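Local coordinates for protein HAD family phosphatase (Pseudomonas syringae pv. tomato, PDB 2ODA) that is of unconfirmed function but belongs to the haloacid dehalogenase superfamily, in a Pseudomonas-specific subfamily, and probably acts as a phosphatase or related hydrolase, at residues P7-G12 with M53-I58; S103-C108 with A124-I129. All blocks are in the same frame, centred on the assembly; numbering follows the deposited sequence.

Both contacts belong to one six-stranded parallel sheet, in the strand order 3-2-1-4-5-6 of a Rossmann-like haloacid dehalogenase core. Interaction 1 joins strands 9-12 and 55-58; interaction 2 joins the loop leading into strand 109-112 to the start of strand 127-131. They follow in series along the chain, the first closing before the second opens, and their centres lie about 11 Å apart. Strand 9-12 is also bonded to 109-112, so the two sites are linked through the sheet. They touch directly as well: Leu-10 CD1 lies 3.6 Å from Leu-126 CD2, and Pro-7 CG is 3.8 Å from Cys-108 SG, so the two contacts pack against each other.

Interaction 1. Residues P7-G12 with M53-I58; sequences PALLFG and MPCAWI
Leu-9 and Cys-55 pair in parallel register, which holds as far as Gly-12 and Ile-58. Four backbone hydrogen bonds, with angles of 154-166° at the hydrogen, carry the pairing: Leu-9 N donates to Pro-54 O (2.9 Å), Ala-56 N to Leu-9 O, Phe-11 N to Ala-56 O, and Ile-58 N to Phe-11 O (2.7 Å). Residues 9 and 11 thus bond through both N and O to residues flanking their partners, the alternation that defines parallel strands. CA-H groups add to it: Cys-55 CA lies 3.2 Å from Leu-9 O.

Side chains divide between two faces. On that of Leu-9, Phe-11 and Cys-55, the thiol meets the ring at its edge and in its plane, SG standing 3.9 Å from Phe-11 CE1. A chi1 of -62° sets this sulfur beside its own backbone N, where it also approaches Leu-9 CB. The selenomethionine Met-53 is bent at chi2 and chi3; its CG reaches Leu-9 CD1 (3.7 Å), the two chains crossing at about a right angle. On the other face Leu-10 touches Ala-56 CB with CD2 (4.1 Å) and Ile-58 CD1 with CD1 (4.0 Å).

These are neighbouring inner strands of the Rossmann-like haloacid dehalogenase core. Leu-48 of helix 41-51 covers Leu-9, Phe-11 and Met-53, while Ala-96 of helix 91-99 packs on Leu-10 and Ile-58. Backbone bonds continue the sheet from 9-12 to 109-112 and from 55-58 to Ile-78.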
loop_
_atom_site.group_PDB
_atom_site.type_symbol
_atom_site.label_atom_id
_atom_site.label_comp_id
_atom_site.label_asym_id
_atom_site.label_seq_id
_atom_site.Cartn_x
_atom_site.Cartn_y
_atom_site.Cartn_z
ATOM N N PRO B 7 -1.274 5.612 12.552
ATOM C CA PRO B 7 -2.644 5.841 12.075
ATOM C C PRO B 7 -3.590 4.634 12.178
ATOM O O PRO B 7 -4.795 4.829 12.318
ATOM C CB PRO B 7 -2.459 6.258 10.619
ATOM C CG PRO B 7 -1.122 5.768 10.213
ATOM C CD PRO B 7 -0.297 5.524 11.448
ATOM N N ALA B 8 -3.057 3.415 12.133
ATOM C CA ALA B 8 -3.897 2.219 12.151
ATOM C C ALA B 8 -3.031 1.026 12.548
ATOM O O ALA B 8 -1.833 1.010 12.260
ATOM C CB ALA B 8 -4.521 1.975 10.780
ATOM N N LEU B 9 -3.660 0.046 13.187
ATOM C CA LEU B 9 -3.025 -1.217 13.504
ATOM C C LEU B 9 -3.844 -2.370 12.943
ATOM O O LEU B 9 -5.081 -2.420 13.089
ATOM C CB LEU B 9 -2.829 -1.387 15.019
ATOM C CG LEU B 9 -2.028 -0.333 15.800
ATOM C CD1 LEU B 9 -2.059 -0.650 17.297
ATOM C CD2 LEU B 9 -0.577 -0.273 15.319
ATOM N N LEU B 10 -3.147 -3.294 12.287
ATOM C CA LEU B 10 -3.750 -4.530 11.772
ATOM C C LEU B 10 -3.274 -5.690 12.607
ATOM O O LEU B 10 -2.088 -5.746 12.935
ATOM C CB LEU B 10 -3.320 -4.754 10.325
ATOM C CG LEU B 10 -3.607 -3.577 9.383
ATOM C CD1 LEU B 10 -3.157 -3.961 7.963
ATOM C CD2 LEU B 10 -5.100 -3.168 9.412
ATOM N N PHE B 11 -4.178 -6.623 12.937
ATOM C CA PHE B 11 -3.815 -7.804 13.737
ATOM C C PHE B 11 -4.260 -9.073 13.042
ATOM O O PHE B 11 -5.380 -9.154 12.555
ATOM C CB PHE B 11 -4.553 -7.798 15.087
ATOM C CG PHE B 11 -4.125 -6.721 16.024
ATOM C CD1 PHE B 11 -4.750 -5.473 16.004
ATOM C CD2 PHE B 11 -3.141 -6.965 16.974
ATOM C CE1 PHE B 11 -4.364 -4.468 16.916
ATOM C CE2 PHE B 11 -2.761 -5.976 17.896
ATOM C CZ PHE B 11 -3.386 -4.731 17.859
ATOM N N GLY B 12 -3.410 -10.088 13.024
ATOM C CA GLY B 12 -3.935 -11.437 12.770
ATOM C C GLY B 12 -4.979 -11.772 13.844
ATOM O O GLY B 12 -4.908 -11.276 14.962
HETATM N N MSE B 53 -7.588 4.062 18.787
HETATM C CA MSE B 53 -6.709 3.570 17.698
HETATM C C MSE B 53 -7.559 2.757 16.699
HETATM O O MSE B 53 -8.194 1.779 17.098
HETATM C CB MSE B 53 -5.575 2.698 18.277
HETATM C CG MSE B 53 -4.614 2.083 17.224
HETATM SE SE MSE B 53 -3.673 3.443 16.133
HETATM C CE MSE B 53 -2.424 4.096 17.501
ATOM N N PRO B 54 -7.600 3.167 15.408
ATOM C CA PRO B 54 -8.268 2.298 14.433
ATOM C C PRO B 54 -7.543 0.962 14.306
ATOM O O PRO B 54 -6.339 0.924 14.022
ATOM C CB PRO B 54 -8.182 3.090 13.124
ATOM C CG PRO B 54 -8.008 4.549 13.582
ATOM C CD PRO B 54 -7.111 4.414 14.787
ATOM N N CYS B 55 -8.288 -0.118 14.534
ATOM C CA CYS B 55 -7.751 -1.478 14.486
ATOM C C CYS B 55 -8.682 -2.343 13.673
ATOM O O CYS B 55 -9.898 -2.202 13.773
ATOM C CB CYS B 55 -7.627 -2.091 15.908
ATOM S SG CYS B 55 -6.506 -1.215 17.026
ATOM N N ALA B 56 -8.108 -3.246 12.876
ATOM C CA ALA B 56 -8.883 -4.269 12.186
ATOM C C ALA B 56 -8.162 -5.593 12.358
ATOM O O ALA B 56 -6.927 -5.604 12.480
ATOM C CB ALA B 56 -8.957 -3.969 10.696
ATOM N N TRP B 57 -8.915 -6.695 12.315
ATOM C CA TRP B 57 -8.287 -8.020 12.291
ATOM C C TRP B 57 -8.336 -8.649 10.914
ATOM O O TRP B 57 -9.253 -8.384 10.116
ATOM C CB TRP B 57 -8.887 -8.978 13.331
ATOM C CG TRP B 57 -10.343 -9.346 13.120
ATOM C CD1 TRP B 57 -11.434 -8.767 13.728
ATOM C CD2 TRP B 57 -10.850 -10.401 12.297
ATOM N NE1 TRP B 57 -12.588 -9.389 13.309
ATOM C CE2 TRP B 57 -12.260 -10.405 12.441
ATOM C CE3 TRP B 57 -10.249 -11.331 11.431
ATOM C CZ2 TRP B 57 -13.089 -11.312 11.755
ATOM C CZ3 TRP B 57 -11.075 -12.234 10.735
ATOM C CH2 TRP B 57 -12.483 -12.215 10.903
ATOM N N ILE B 58 -7.333 -9.486 10.652
ATOM C CA ILE B 58 -7.195 -10.177 9.377
ATOM C C ILE B 58 -7.060 -11.660 9.640
ATOM O O ILE B 58 -6.300 -12.069 10.515
ATOM C CB ILE B 58 -5.912 -9.711 8.647
ATOM C CG1 ILE B 58 -6.054 -8.242 8.263
ATOM C CG2 ILE B 58 -5.616 -10.597 7.428
ATOM C CD1 ILE B 58 -4.774 -7.639 7.701
#

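Interaction 2. Residues S103-C108 with A124-I129; sequences SQLEGC and AGLWTI
Leu-105 and Leu-126 make an apolar contact, their CD1 atoms meeting at 3.8 Å as the side chains cross obliquely. With Leu-105 CG extended away from its backbone N, CD2 lies against the carbonyl oxygens just past helix 115-123, 3.8 Å from both Ala-124 O and Gly-125 O. The other branch of Leu-126 is used too, CD2 resting 3.9 Å from Cys-108 CB.

Gly-125 closes that helix with a Schellman motif at positive phi (94°). Across the contact, residues 105-108 form a type II beta turn, closed by Cys-108 N to Leu-105 O (3.0 Å), with Gly-107 also at positive phi. This is where the chain enters strand 109-112, beside strand 127-131 of the parallel sheet in the Rossmann-like haloacid dehalogenase core.

One hydrogen bond joins the segments, from Trp-127 N to Cys-108 O (3.2 Å), with the donor in the carbonyl plane and 146° at the hydrogen. The same oxygen lies in the plane of the indole, at its edge, 3.8 Å from Trp-127 CD1, while Gly-107 CA is 4.2 Å from Trp-127 CD1.

Beyond the two segments, Trp-94 NE1 bonds to Ala-124 O, and the indole of Trp-127 meets the ring of His-170 with planes at about 60°. At the dimer interface Leu-105 packs on Leu-105 of the second subunit.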
loop_
_atom_site.group_PDB
_atom_site.type_symbol
_atom_site.label_atom_id
_atom_site.label_comp_id
_atom_site.label_asym_id
_atom_site.label_seq_id
_atom_site.Cartn_x
_atom_site.Cartn_y
_atom_site.Cartn_z
ATOM N N SER B 103 -5.756 7.169 5.585
ATOM C CA SER B 103 -5.400 8.180 4.588
ATOM C C SER B 103 -3.962 8.044 4.059
ATOM O O SER B 103 -3.648 8.558 2.979
ATOM C CB SER B 103 -5.679 9.587 5.125
ATOM O OG SER B 103 -4.755 9.923 6.160
ATOM N N GLN B 104 -3.084 7.394 4.829
ATOM C CA GLN B 104 -1.690 7.177 4.416
ATOM C C GLN B 104 -1.169 5.826 4.909
ATOM O O GLN B 104 -1.416 5.444 6.062
ATOM C CB GLN B 104 -0.747 8.247 4.994
ATOM C CG GLN B 104 -0.809 9.610 4.354
ATOM C CD GLN B 104 -1.848 10.521 4.996
ATOM O OE1 GLN B 104 -2.267 10.287 6.129
ATOM N NE2 GLN B 104 -2.258 11.570 4.279
ATOM N N LEU B 105 -0.405 5.137 4.052
ATOM C CA LEU B 105 0.333 3.945 4.474
ATOM C C LEU B 105 1.316 4.239 5.610
ATOM O O LEU B 105 1.545 3.391 6.502
ATOM C CB LEU B 105 1.134 3.390 3.277
ATOM C CG LEU B 105 1.941 2.109 3.492
ATOM C CD1 LEU B 105 1.013 0.944 3.856
ATOM C CD2 LEU B 105 2.740 1.759 2.267
ATOM N N GLU B 106 1.941 5.415 5.557
ATOM C CA GLU B 106 3.010 5.730 6.492
ATOM C C GLU B 106 2.573 5.531 7.951
ATOM O O GLU B 106 1.556 6.084 8.393
ATOM C CB GLU B 106 3.558 7.144 6.285
ATOM C CG GLU B 106 4.795 7.425 7.179
ATOM C CD GLU B 106 5.281 8.862 7.105
ATOM O OE1 GLU B 106 4.806 9.605 6.234
ATOM O OE2 GLU B 106 6.155 9.237 7.922
ATOM N N GLY B 107 3.350 4.724 8.669
ATOM C CA GLY B 107 3.132 4.466 10.091
ATOM C C GLY B 107 2.172 3.340 10.419
ATOM O O GLY B 107 2.004 2.999 11.601
ATOM N N CYS B 108 1.514 2.763 9.406
ATOM C CA CYS B 108 0.621 1.612 9.655
ATOM C C CYS B 108 1.425 0.365 10.048
ATOM O O CYS B 108 2.519 0.142 9.530
ATOM C CB CYS B 108 -0.266 1.331 8.444
ATOM S SG CYS B 108 -1.463 2.648 8.106
ATOM N N ALA B 124 3.052 -5.464 1.475
ATOM C CA ALA B 124 2.129 -4.322 1.380
ATOM C C ALA B 124 2.805 -3.004 1.805
ATOM O O ALA B 124 2.231 -1.918 1.647
ATOM C CB ALA B 124 0.866 -4.592 2.233
ATOM N N GLY B 125 4.021 -3.104 2.334
ATOM C CA GLY B 125 4.792 -1.910 2.675
ATOM C C GLY B 125 4.646 -1.468 4.119
ATOM O O GLY B 125 5.052 -0.355 4.461
ATOM N N LEU B 126 4.054 -2.326 4.961
ATOM C CA LEU B 126 3.814 -1.973 6.370
ATOM C C LEU B 126 5.008 -2.240 7.284
ATOM O O LEU B 126 5.924 -3.001 6.946
ATOM C CB LEU B 126 2.582 -2.724 6.921
ATOM C CG LEU B 126 1.220 -2.115 6.526
ATOM C CD1 LEU B 126 0.819 -2.577 5.140
ATOM C CD2 LEU B 126 0.115 -2.490 7.523
ATOM N N TRP B 127 4.982 -1.582 8.450
ATOM C CA TRP B 127 5.776 -2.002 9.598
ATOM C C TRP B 127 5.189 -3.325 10.083
ATOM O O TRP B 127 3.977 -3.552 9.995
ATOM C CB TRP B 127 5.693 -0.971 10.737
ATOM C CG TRP B 127 6.522 0.274 10.484
ATOM C CD1 TRP B 127 6.090 1.471 9.963
ATOM C CD2 TRP B 127 7.912 0.428 10.753
ATOM N NE1 TRP B 127 7.146 2.369 9.895
ATOM C CE2 TRP B 127 8.277 1.748 10.365
ATOM C CE3 TRP B 127 8.898 -0.427 11.272
ATOM C CZ2 TRP B 127 9.592 2.226 10.475
ATOM C CZ3 TRP B 127 10.208 0.051 11.391
ATOM C CH2 TRP B 127 10.537 1.375 10.998
ATOM N N THR B 128 6.050 -4.197 10.602
ATOM C CA THR B 128 5.596 -5.508 11.120
ATOM C C THR B 128 6.126 -5.819 12.513
ATOM O O THR B 128 7.280 -5.548 12.817
ATOM C CB THR B 128 5.982 -6.693 10.171
ATOM O OG1 THR B 128 7.400 -6.740 9.992
ATOM C CG2 THR B 128 5.343 -6.516 8.803
ATOM N N ILE B 129 5.265 -6.394 13.349
ATOM C CA ILE B 129 5.642 -6.877 14.668
ATOM C C ILE B 129 5.284 -8.355 14.676
ATOM O O ILE B 129 4.146 -8.712 14.368
ATOM C CB ILE B 129 4.875 -6.137 15.819
ATOM C CG1 ILE B 129 5.247 -4.642 15.807
ATOM C CG2 ILE B 129 5.118 -6.848 17.212
ATOM C CD1 ILE B 129 4.339 -3.696 16.690
#